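Local structure of protein Tube (Drosophila melanogaster, 1D2Z) at residues 34-39 against 69-74; 38-43 against 58-63; 64-69 against 93-98. The protein recruits the kinase Pelle to the plasma membrane through its death domain, activating it in the Toll pathway that establishes embryonic dorsoventral polarity. One frame throughout, in Å; residues are numbered along the deposited sequence.

Contact 1 (34-39 against 69-74); sequences KLMSII and QDVFQI
M36 of helix 31-38 and V71 of helix 68-80 join two members of the six-helix death-domain bundle. At the level of these segments the axes approach to 10.2 Å, and their directions lie 144° apart, closer to antiparallel than to perpendicular. M36 is what spans the gap. With CG anti to the backbone N (chi1 -172°) and the chain extended beyond it, the thioether runs straight out from its helix, and M36 and V71 slide past one another in opposite directions. M36 SD lies alongside the V71 methyl CG2 at 3.9 Å and comes near I74 CG1 at 4.4 Å. The terminal methyl goes further, M36 CE ending 3.6 Å from D70 O and 3.9 Å from D70 CB, against the first turn of helix 68-80. At the margin, S37 OG comes within 4.2 Å of V71 CG2, while its hydroxyl is hydrogen-bonded to R33 O of its own helix. D70 OD2 is likewise hydrogen-bonded close by, to T67 N before helix 68-80. W32 and R33 continue the cover over V71, and M91 of helix 87-96 packs on M36. One long, extended methionine bridging two roughly antiparallel helices is a worked case of apolar helix-to-helix packing within the death-domain bundle.

Contact 2 (38-43 against 58-63); sequences IIPKGM and AEIKKG
E59 meets P40 and M43 with its side chain turned at about a right angle to each. Its root lies against the proline ring, E59 CB to P40 CB 3.8 Å, while a bend at chi2 (-55°) carries the carboxylate across to M43, where E59 OE1 stands 3.5 Å from M43 CG. P40 CG also touches the I60 methyl CG2 at 4.2 Å. K62 leaves its backbone past K41 O and bends at chi3, bringing its NZ 2.8 Å from G42 O, above the carbonyl plane and not on a lone pair. The same NZ makes a salt bridge with E59 OE1, 2.9 Å away, on the syn side of the carboxylate but 26° out of its plane. The backbones are also tied directly, K41 N donating to G63 O over 2.8 Å in a nearly straight bond (160°). The aliphatic part of K41 runs beside the neighbouring carbonyl, K41 CD lying 3.5 Å from K62 O. F56 and L113 also pack on P40. An ammonium group shared by a carboxylate and a carbonyl would probably be favoured in its charged form, and the contact joins this polar link and a backbone bond to apolar contact at P40.

Contact 3 (64-69 against 93-98); sequences FKYTAQ and DEWKTS
Y66 reaches the last turn of helix 87-96 with its hydroxyl, and W95 receives it. Y66 OH stops 3.4 Å from W95 CA and 3.6 Å from W95 CD1. The W95 indole stands anti to its own backbone N (chi1 -171°) and takes the tyrosine edge on its face: an offset edge-to-face pair between the Y66 ring and the five-membered ring of W95, centroids 6.0 Å apart and planes at 79°. One face of the Y66 ring is in turn covered by its neighbour, K65 CG lying 3.7 Å above the ring centre. Beyond that point K65 departs from a staggered shape at chi2, and its end runs on toward S98, with K65 NZ 3.4 Å from S98 CB. Water 1 joins the two residues, accepting from K65 NZ and donating to S98 OG at 2.7 Å. The S98 hydroxyl sits between the backbone N and the carbonyl carbon (chi1 70°), a turn that folds it back onto W95 O, which it meets in the carbonyl plane on a lone pair; S98 N also donates to that oxygen. Were S98 replaced by alanine, W95 O would probably keep one donor fewer and water 1 would lose its acceptor, leaving the ammonium end of K65 freer to shift. A second water, lying in the plane of the Y66 ring, is 2.9 Å from Y66 OH and donates to E94 OE2. T67, at the N-cap of helix 68-80, accepts from Q69 N, while I39, L110 and L113 pack round the indole. The chemistry is mixed: an edge-to-face aromatic pair lies beside two water bridges, one linking K65 with S98 and the other Y66 with E94.

Burial and chemistry change together. Contact 1 is buried and rests on sulfur and methyl groups between two helices; contact 2, partly buried, joins the loop after helix 31-38 to the end of helix 56-59 and the turn after it, by backbone and lysine hydrogen bonds; contact 3, also partly buried, combines aromatic packing with water bridges. Contact 1 uses helix 68-80 itself, contact 3 the residues leading into it, and their centres lie only 6 Å apart, whereas that of contact 2 is at least 12 Å from either. The segments of contacts 1 and 2 share I38 and I39, and I39 also reaches contact 3: I39 O lies 2.9 Å from K65 N, a probable hydrogen bond.

Contact 1 (34-39 against 69-74)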
loop_
_atom_site.group_PDB
_atom_site.type_symbol
_atom_site.label_atom_id
_atom_site.label_comp_id
_atom_site.label_asym_id
_atom_site.label_seq_id
_atom_site.Cartn_x
_atom_site.Cartn_y
_atom_site.Cartn_z
ATOM N N LYS B 34 1.591 5.718 -8.417
ATOM C CA LYS B 34 2.610 6.217 -7.502
ATOM C C LYS B 34 3.954 5.535 -7.746
ATOM O O LYS B 34 4.999 6.187 -7.740
ATOM C CB LYS B 34 2.168 6.017 -6.054
ATOM C CG LYS B 34 0.841 6.682 -5.722
ATOM C CD LYS B 34 0.471 6.458 -4.267
ATOM C CE LYS B 34 -0.900 7.016 -3.963
ATOM N NZ LYS B 34 -1.204 6.956 -2.511
ATOM N N LEU B 35 3.927 4.221 -7.948
ATOM C CA LEU B 35 5.153 3.471 -8.213
ATOM C C LEU B 35 5.747 3.882 -9.562
ATOM O O LEU B 35 6.927 4.219 -9.651
ATOM C CB LEU B 35 4.873 1.961 -8.212
ATOM C CG LEU B 35 5.969 1.022 -8.745
ATOM C CD1 LEU B 35 7.236 1.122 -7.907
ATOM C CD2 LEU B 35 5.453 -0.408 -8.758
ATOM N N MET B 36 4.910 3.884 -10.596
ATOM C CA MET B 36 5.354 4.217 -11.947
ATOM C C MET B 36 6.000 5.587 -12.048
ATOM O O MET B 36 7.008 5.753 -12.739
ATOM C CB MET B 36 4.193 4.121 -12.936
ATOM C CG MET B 36 4.603 4.264 -14.398
ATOM S SD MET B 36 3.273 3.846 -15.528
ATOM C CE MET B 36 4.094 4.101 -17.115
ATOM N N SER B 37 5.448 6.542 -11.306
ATOM C CA SER B 37 5.932 7.918 -11.303
ATOM C C SER B 37 7.302 8.127 -10.681
ATOM O O SER B 37 7.986 9.091 -11.017
ATOM C CB SER B 37 4.917 8.825 -10.603
ATOM O OG SER B 37 3.714 8.895 -11.349
ATOM N N ILE B 38 7.700 7.247 -9.765
ATOM C CA ILE B 38 8.992 7.403 -9.107
ATOM C C ILE B 38 10.119 6.497 -9.593
ATOM O O ILE B 38 11.222 6.551 -9.056
ATOM C CB ILE B 38 8.875 7.296 -7.571
ATOM C CG1 ILE B 38 8.524 5.867 -7.151
ATOM C CG2 ILE B 38 7.819 8.285 -7.061
ATOM C CD1 ILE B 38 8.891 5.553 -5.705
ATOM N N ILE B 39 9.855 5.684 -10.615
ATOM C CA ILE B 39 10.882 4.789 -11.158
ATOM C C ILE B 39 12.009 5.643 -11.733
ATOM O O ILE B 39 11.810 6.356 -12.714
ATOM C CB ILE B 39 10.307 3.875 -12.256
ATOM C CG1 ILE B 39 9.334 2.865 -11.640
ATOM C CG2 ILE B 39 11.428 3.159 -13.000
ATOM C CD1 ILE B 39 8.473 2.143 -12.656
ATOM N N GLN B 69 2.542 11.409 -18.697
ATOM C CA GLN B 69 1.990 11.056 -19.999
ATOM C C GLN B 69 2.060 9.555 -20.259
ATOM O O GLN B 69 1.145 8.977 -20.853
ATOM C CB GLN B 69 2.723 11.816 -21.110
ATOM C CG GLN B 69 2.753 13.330 -20.904
ATOM C CD GLN B 69 3.187 14.091 -22.146
ATOM O OE1 GLN B 69 4.059 13.645 -22.895
ATOM N NE2 GLN B 69 2.570 15.247 -22.375
ATOM N N ASP B 70 3.153 8.927 -19.829
ATOM C CA ASP B 70 3.321 7.485 -20.006
ATOM C C ASP B 70 2.306 6.758 -19.132
ATOM O O ASP B 70 1.837 5.670 -19.476
ATOM C CB ASP B 70 4.743 7.054 -19.634
ATOM C CG ASP B 70 5.793 7.658 -20.546
ATOM O OD1 ASP B 70 5.886 7.224 -21.715
ATOM O OD2 ASP B 70 6.522 8.566 -20.091
ATOM N N VAL B 71 1.958 7.386 -18.012
ATOM C CA VAL B 71 0.982 6.837 -17.078
ATOM C C VAL B 71 -0.413 6.827 -17.715
ATOM O O VAL B 71 -1.181 5.884 -17.521
ATOM C CB VAL B 71 0.958 7.655 -15.765
ATOM C CG1 VAL B 71 -0.083 7.102 -14.807
ATOM C CG2 VAL B 71 2.335 7.632 -15.107
ATOM N N PHE B 72 -0.711 7.855 -18.510
ATOM C CA PHE B 72 -2.003 7.977 -19.186
ATOM C C PHE B 72 -2.278 6.855 -20.182
ATOM O O PHE B 72 -3.402 6.360 -20.260
ATOM C CB PHE B 72 -2.115 9.333 -19.896
ATOM C CG PHE B 72 -3.346 9.469 -20.768
ATOM C CD1 PHE B 72 -4.584 9.779 -20.210
ATOM C CD2 PHE B 72 -3.262 9.285 -22.149
ATOM C CE1 PHE B 72 -5.721 9.903 -21.013
ATOM C CE2 PHE B 72 -4.393 9.407 -22.961
ATOM C CZ PHE B 72 -5.623 9.715 -22.392
ATOM N N GLN B 73 -1.266 6.477 -20.961
ATOM C CA GLN B 73 -1.421 5.417 -21.956
ATOM C C GLN B 73 -1.977 4.146 -21.330
ATOM O O GLN B 73 -2.744 3.418 -21.966
ATOM C CB GLN B 73 -0.093 5.119 -22.651
ATOM C CG GLN B 73 0.486 6.300 -23.407
ATOM C CD GLN B 73 1.721 5.934 -24.206
ATOM O OE1 GLN B 73 1.830 6.276 -25.382
ATOM N NE2 GLN B 73 2.656 5.234 -23.571
ATOM N N ILE B 74 -1.586 3.889 -20.084
ATOM C CA ILE B 74 -2.060 2.720 -19.349
ATOM C C ILE B 74 -3.538 2.946 -19.022
ATOM O O ILE B 74 -4.370 2.066 -19.245
ATOM C CB ILE B 74 -1.263 2.505 -18.028
ATOM C CG1 ILE B 74 0.230 2.315 -18.321
ATOM C CG2 ILE B 74 -1.806 1.295 -17.276
ATOM C CD1 ILE B 74 0.554 1.055 -19.108
#

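Contact 2 (38-43 against 58-63)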
loop_
_atom_site.group_PDB
_atom_site.type_symbol
_atom_site.label_atom_id
_atom_site.label_comp_id
_atom_site.label_asym_id
_atom_site.label_seq_id
_atom_site.Cartn_x
_atom_site.Cartn_y
_atom_site.Cartn_z
ATOM N N ILE B 38 7.700 7.247 -9.765
ATOM C CA ILE B 38 8.992 7.403 -9.107
ATOM C C ILE B 38 10.119 6.497 -9.593
ATOM O O ILE B 38 11.222 6.551 -9.056
ATOM C CB ILE B 38 8.875 7.296 -7.571
ATOM C CG1 ILE B 38 8.524 5.867 -7.151
ATOM C CG2 ILE B 38 7.819 8.285 -7.061
ATOM C CD1 ILE B 38 8.891 5.553 -5.705
ATOM N N ILE B 39 9.855 5.684 -10.615
ATOM C CA ILE B 39 10.882 4.789 -11.158
ATOM C C ILE B 39 12.009 5.643 -11.733
ATOM O O ILE B 39 11.810 6.356 -12.714
ATOM C CB ILE B 39 10.307 3.875 -12.256
ATOM C CG1 ILE B 39 9.334 2.865 -11.640
ATOM C CG2 ILE B 39 11.428 3.159 -13.000
ATOM C CD1 ILE B 39 8.473 2.143 -12.656
ATOM N N PRO B 40 13.195 5.605 -11.103
ATOM C CA PRO B 40 14.356 6.380 -11.551
ATOM C C PRO B 40 14.818 5.949 -12.935
ATOM O O PRO B 40 14.679 4.785 -13.324
ATOM C CB PRO B 40 15.415 6.054 -10.493
ATOM C CG PRO B 40 14.600 5.681 -9.279
ATOM C CD PRO B 40 13.531 4.833 -9.895
ATOM N N LYS B 41 15.349 6.907 -13.682
ATOM C CA LYS B 41 15.834 6.645 -15.025
ATOM C C LYS B 41 17.299 6.213 -14.984
ATOM O O LYS B 41 18.066 6.667 -14.133
ATOM C CB LYS B 41 15.690 7.909 -15.877
ATOM C CG LYS B 41 16.174 7.770 -17.310
ATOM C CD LYS B 41 16.192 9.124 -18.000
ATOM C CE LYS B 41 16.956 9.069 -19.310
ATOM N NZ LYS B 41 17.175 10.431 -19.867
ATOM N N GLY B 42 17.658 5.298 -15.878
ATOM C CA GLY B 42 19.032 4.837 -15.974
ATOM C C GLY B 42 19.688 4.225 -14.753
ATOM O O GLY B 42 20.836 4.547 -14.435
ATOM N N MET B 43 18.972 3.341 -14.069
ATOM C CA MET B 43 19.524 2.673 -12.899
ATOM C C MET B 43 20.377 1.478 -13.307
ATOM O O MET B 43 20.104 0.820 -14.312
ATOM C CB MET B 43 18.414 2.128 -11.996
ATOM C CG MET B 43 17.639 3.138 -11.186
ATOM S SD MET B 43 16.491 2.258 -10.108
ATOM C CE MET B 43 15.157 1.901 -11.259
ATOM N N ALA B 58 20.025 9.691 -4.853
ATOM C CA ALA B 58 21.137 9.672 -5.797
ATOM C C ALA B 58 20.667 9.242 -7.188
ATOM O O ALA B 58 21.029 9.860 -8.193
ATOM C CB ALA B 58 22.244 8.755 -5.300
ATOM N N GLU B 59 19.811 8.221 -7.234
ATOM C CA GLU B 59 19.292 7.704 -8.499
ATOM C C GLU B 59 18.420 8.666 -9.305
ATOM O O GLU B 59 18.461 8.650 -10.537
ATOM C CB GLU B 59 18.529 6.390 -8.281
ATOM C CG GLU B 59 19.399 5.203 -7.881
ATOM C CD GLU B 59 20.536 4.930 -8.857
ATOM O OE1 GLU B 59 20.335 5.059 -10.085
ATOM O OE2 GLU B 59 21.639 4.578 -8.392
ATOM N N ILE B 60 17.648 9.509 -8.622
ATOM C CA ILE B 60 16.757 10.442 -9.310
ATOM C C ILE B 60 17.415 11.659 -9.957
ATOM O O ILE B 60 16.760 12.409 -10.688
ATOM C CB ILE B 60 15.585 10.883 -8.412
ATOM C CG1 ILE B 60 16.101 11.599 -7.164
ATOM C CG2 ILE B 60 14.735 9.669 -8.054
ATOM C CD1 ILE B 60 15.007 12.023 -6.201
ATOM N N LYS B 61 18.710 11.841 -9.713
ATOM C CA LYS B 61 19.447 12.955 -10.308
ATOM C C LYS B 61 19.435 12.772 -11.827
ATOM O O LYS B 61 19.475 13.743 -12.584
ATOM C CB LYS B 61 20.887 12.990 -9.786
ATOM C CG LYS B 61 20.992 13.194 -8.282
ATOM C CD LYS B 61 22.435 13.380 -7.841
ATOM C CE LYS B 61 22.548 13.526 -6.324
ATOM N NZ LYS B 61 21.803 14.710 -5.807
ATOM N N LYS B 62 19.330 11.516 -12.254
ATOM C CA LYS B 62 19.282 11.167 -13.667
ATOM C C LYS B 62 17.859 11.281 -14.212
ATOM O O LYS B 62 17.601 10.954 -15.370
ATOM C CB LYS B 62 19.832 9.754 -13.872
ATOM C CG LYS B 62 21.336 9.656 -13.619
ATOM C CD LYS B 62 21.835 8.219 -13.618
ATOM C CE LYS B 62 21.314 7.452 -12.413
ATOM N NZ LYS B 62 21.880 6.077 -12.341
ATOM N N GLY B 63 16.946 11.771 -13.374
ATOM C CA GLY B 63 15.558 11.937 -13.777
ATOM C C GLY B 63 14.711 10.689 -13.616
ATOM O O GLY B 63 15.195 9.656 -13.156
#

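Contact 3 (64-69 against 93-98)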
loop_
_atom_site.group_PDB
_atom_site.type_symbol
_atom_site.label_atom_id
_atom_site.label_comp_id
_atom_site.label_asym_id
_atom_site.label_seq_id
_atom_site.Cartn_x
_atom_site.Cartn_y
_atom_site.Cartn_z
ATOM N N PHE B 64 13.440 10.793 -13.995
ATOM C CA PHE B 64 12.506 9.674 -13.903
ATOM C C PHE B 64 12.290 9.014 -15.255
ATOM O O PHE B 64 12.277 9.686 -16.284
ATOM C CB PHE B 64 11.173 10.149 -13.321
ATOM C CG PHE B 64 11.281 10.630 -11.904
ATOM C CD1 PHE B 64 11.329 9.721 -10.851
ATOM C CD2 PHE B 64 11.383 11.990 -11.622
ATOM C CE1 PHE B 64 11.482 10.155 -9.539
ATOM C CE2 PHE B 64 11.538 12.434 -10.311
ATOM C CZ PHE B 64 11.588 11.514 -9.269
ATOM N N LYS B 65 12.117 7.695 -15.246
ATOM C CA LYS B 65 11.906 6.930 -16.471
ATOM C C LYS B 65 10.631 7.305 -17.216
ATOM O O LYS B 65 10.655 7.554 -18.426
ATOM C CB LYS B 65 11.899 5.429 -16.172
ATOM C CG LYS B 65 11.593 4.573 -17.391
ATOM C CD LYS B 65 12.454 3.324 -17.447
ATOM C CE LYS B 65 12.383 2.703 -18.838
ATOM N NZ LYS B 65 13.395 1.630 -19.044
ATOM N N TYR B 66 9.520 7.336 -16.491
ATOM C CA TYR B 66 8.228 7.660 -17.073
ATOM C C TYR B 66 7.724 9.033 -16.638
ATOM O O TYR B 66 8.167 9.582 -15.630
ATOM C CB TYR B 66 7.204 6.597 -16.679
ATOM C CG TYR B 66 7.579 5.186 -17.070
ATOM C CD1 TYR B 66 7.548 4.779 -18.404
ATOM C CD2 TYR B 66 7.941 4.247 -16.104
ATOM C CE1 TYR B 66 7.866 3.471 -18.767
ATOM C CE2 TYR B 66 8.261 2.937 -16.457
ATOM C CZ TYR B 66 8.220 2.556 -17.789
ATOM O OH TYR B 66 8.531 1.265 -18.148
ATOM N N THR B 67 6.810 9.594 -17.425
ATOM C CA THR B 67 6.213 10.892 -17.120
ATOM C C THR B 67 4.724 10.686 -16.876
ATOM O O THR B 67 4.208 9.578 -17.041
ATOM C CB THR B 67 6.364 11.881 -18.292
ATOM O OG1 THR B 67 5.688 11.360 -19.442
ATOM C CG2 THR B 67 7.827 12.107 -18.623
ATOM N N ALA B 68 4.024 11.763 -16.528
ATOM C CA ALA B 68 2.587 11.690 -16.286
ATOM C C ALA B 68 1.859 11.266 -17.562
ATOM O O ALA B 68 0.722 10.789 -17.511
ATOM C CB ALA B 68 2.067 13.034 -15.796
ATOM N N GLN B 69 2.542 11.409 -18.697
ATOM C CA GLN B 69 1.990 11.056 -19.999
ATOM C C GLN B 69 2.060 9.555 -20.259
ATOM O O GLN B 69 1.145 8.977 -20.853
ATOM C CB GLN B 69 2.723 11.816 -21.110
ATOM C CG GLN B 69 2.753 13.330 -20.904
ATOM C CD GLN B 69 3.187 14.091 -22.146
ATOM O OE1 GLN B 69 4.059 13.645 -22.895
ATOM N NE2 GLN B 69 2.570 15.247 -22.375
ATOM N N ASP B 93 3.777 -5.029 -17.229
ATOM C CA ASP B 93 4.089 -5.642 -18.527
ATOM C C ASP B 93 4.995 -4.718 -19.340
ATOM O O ASP B 93 5.918 -5.168 -20.018
ATOM C CB ASP B 93 2.816 -5.925 -19.336
ATOM C CG ASP B 93 2.016 -7.092 -18.797
ATOM O OD1 ASP B 93 2.586 -7.974 -18.122
ATOM O OD2 ASP B 93 0.799 -7.132 -19.061
ATOM N N GLU B 94 4.716 -3.422 -19.264
ATOM C CA GLU B 94 5.500 -2.421 -19.968
ATOM C C GLU B 94 6.871 -2.234 -19.309
ATOM O O GLU B 94 7.894 -2.196 -19.987
ATOM C CB GLU B 94 4.740 -1.087 -19.981
ATOM C CG GLU B 94 5.468 0.069 -20.663
ATOM C CD GLU B 94 5.586 -0.104 -22.171
ATOM O OE1 GLU B 94 4.602 -0.540 -22.812
ATOM O OE2 GLU B 94 6.665 0.212 -22.715
ATOM N N TRP B 95 6.882 -2.146 -17.980
ATOM C CA TRP B 95 8.117 -1.937 -17.226
ATOM C C TRP B 95 9.092 -3.118 -17.254
ATOM O O TRP B 95 10.283 -2.928 -17.482
ATOM C CB TRP B 95 7.787 -1.558 -15.775
ATOM C CG TRP B 95 8.974 -1.111 -14.952
ATOM C CD1 TRP B 95 10.104 -0.489 -15.405
ATOM C CD2 TRP B 95 9.150 -1.283 -13.537
ATOM N NE1 TRP B 95 10.977 -0.271 -14.361
ATOM C CE2 TRP B 95 10.416 -0.748 -13.205
ATOM C CE3 TRP B 95 8.362 -1.840 -12.517
ATOM C CZ2 TRP B 95 10.916 -0.757 -11.894
ATOM C CZ3 TRP B 95 8.857 -1.850 -11.216
ATOM C CH2 TRP B 95 10.125 -1.311 -10.916
ATOM N N LYS B 96 8.577 -4.330 -17.049
ATOM C CA LYS B 96 9.397 -5.547 -17.016
ATOM C C LYS B 96 10.252 -5.808 -18.258
ATOM O O LYS B 96 11.319 -6.417 -18.162
ATOM C CB LYS B 96 8.517 -6.771 -16.746
ATOM C CG LYS B 96 7.664 -7.188 -17.939
ATOM C CD LYS B 96 6.700 -8.298 -17.604
ATOM C CE LYS B 96 5.959 -8.742 -18.857
ATOM N NZ LYS B 96 4.871 -9.692 -18.531
ATOM N N THR B 97 9.777 -5.363 -19.418
ATOM C CA THR B 97 10.498 -5.565 -20.675
ATOM C C THR B 97 11.290 -4.330 -21.080
ATOM O O THR B 97 12.004 -4.348 -22.083
ATOM C CB THR B 97 9.528 -5.901 -21.839
ATOM O OG1 THR B 97 8.694 -4.768 -22.111
ATOM C CG2 THR B 97 8.652 -7.095 -21.490
ATOM N N SER B 98 11.150 -3.257 -20.305
ATOM C CA SER B 98 11.838 -2.006 -20.604
ATOM C C SER B 98 13.344 -2.077 -20.378
ATOM O O SER B 98 13.847 -2.985 -19.712
ATOM C CB SER B 98 11.240 -0.855 -19.791
ATOM O OG SER B 98 11.551 -0.972 -18.416
HETATM O O HOH W 1 14.064 -0.591 -17.424
HETATM O O HOH W 2 8.886 0.907 -20.973
#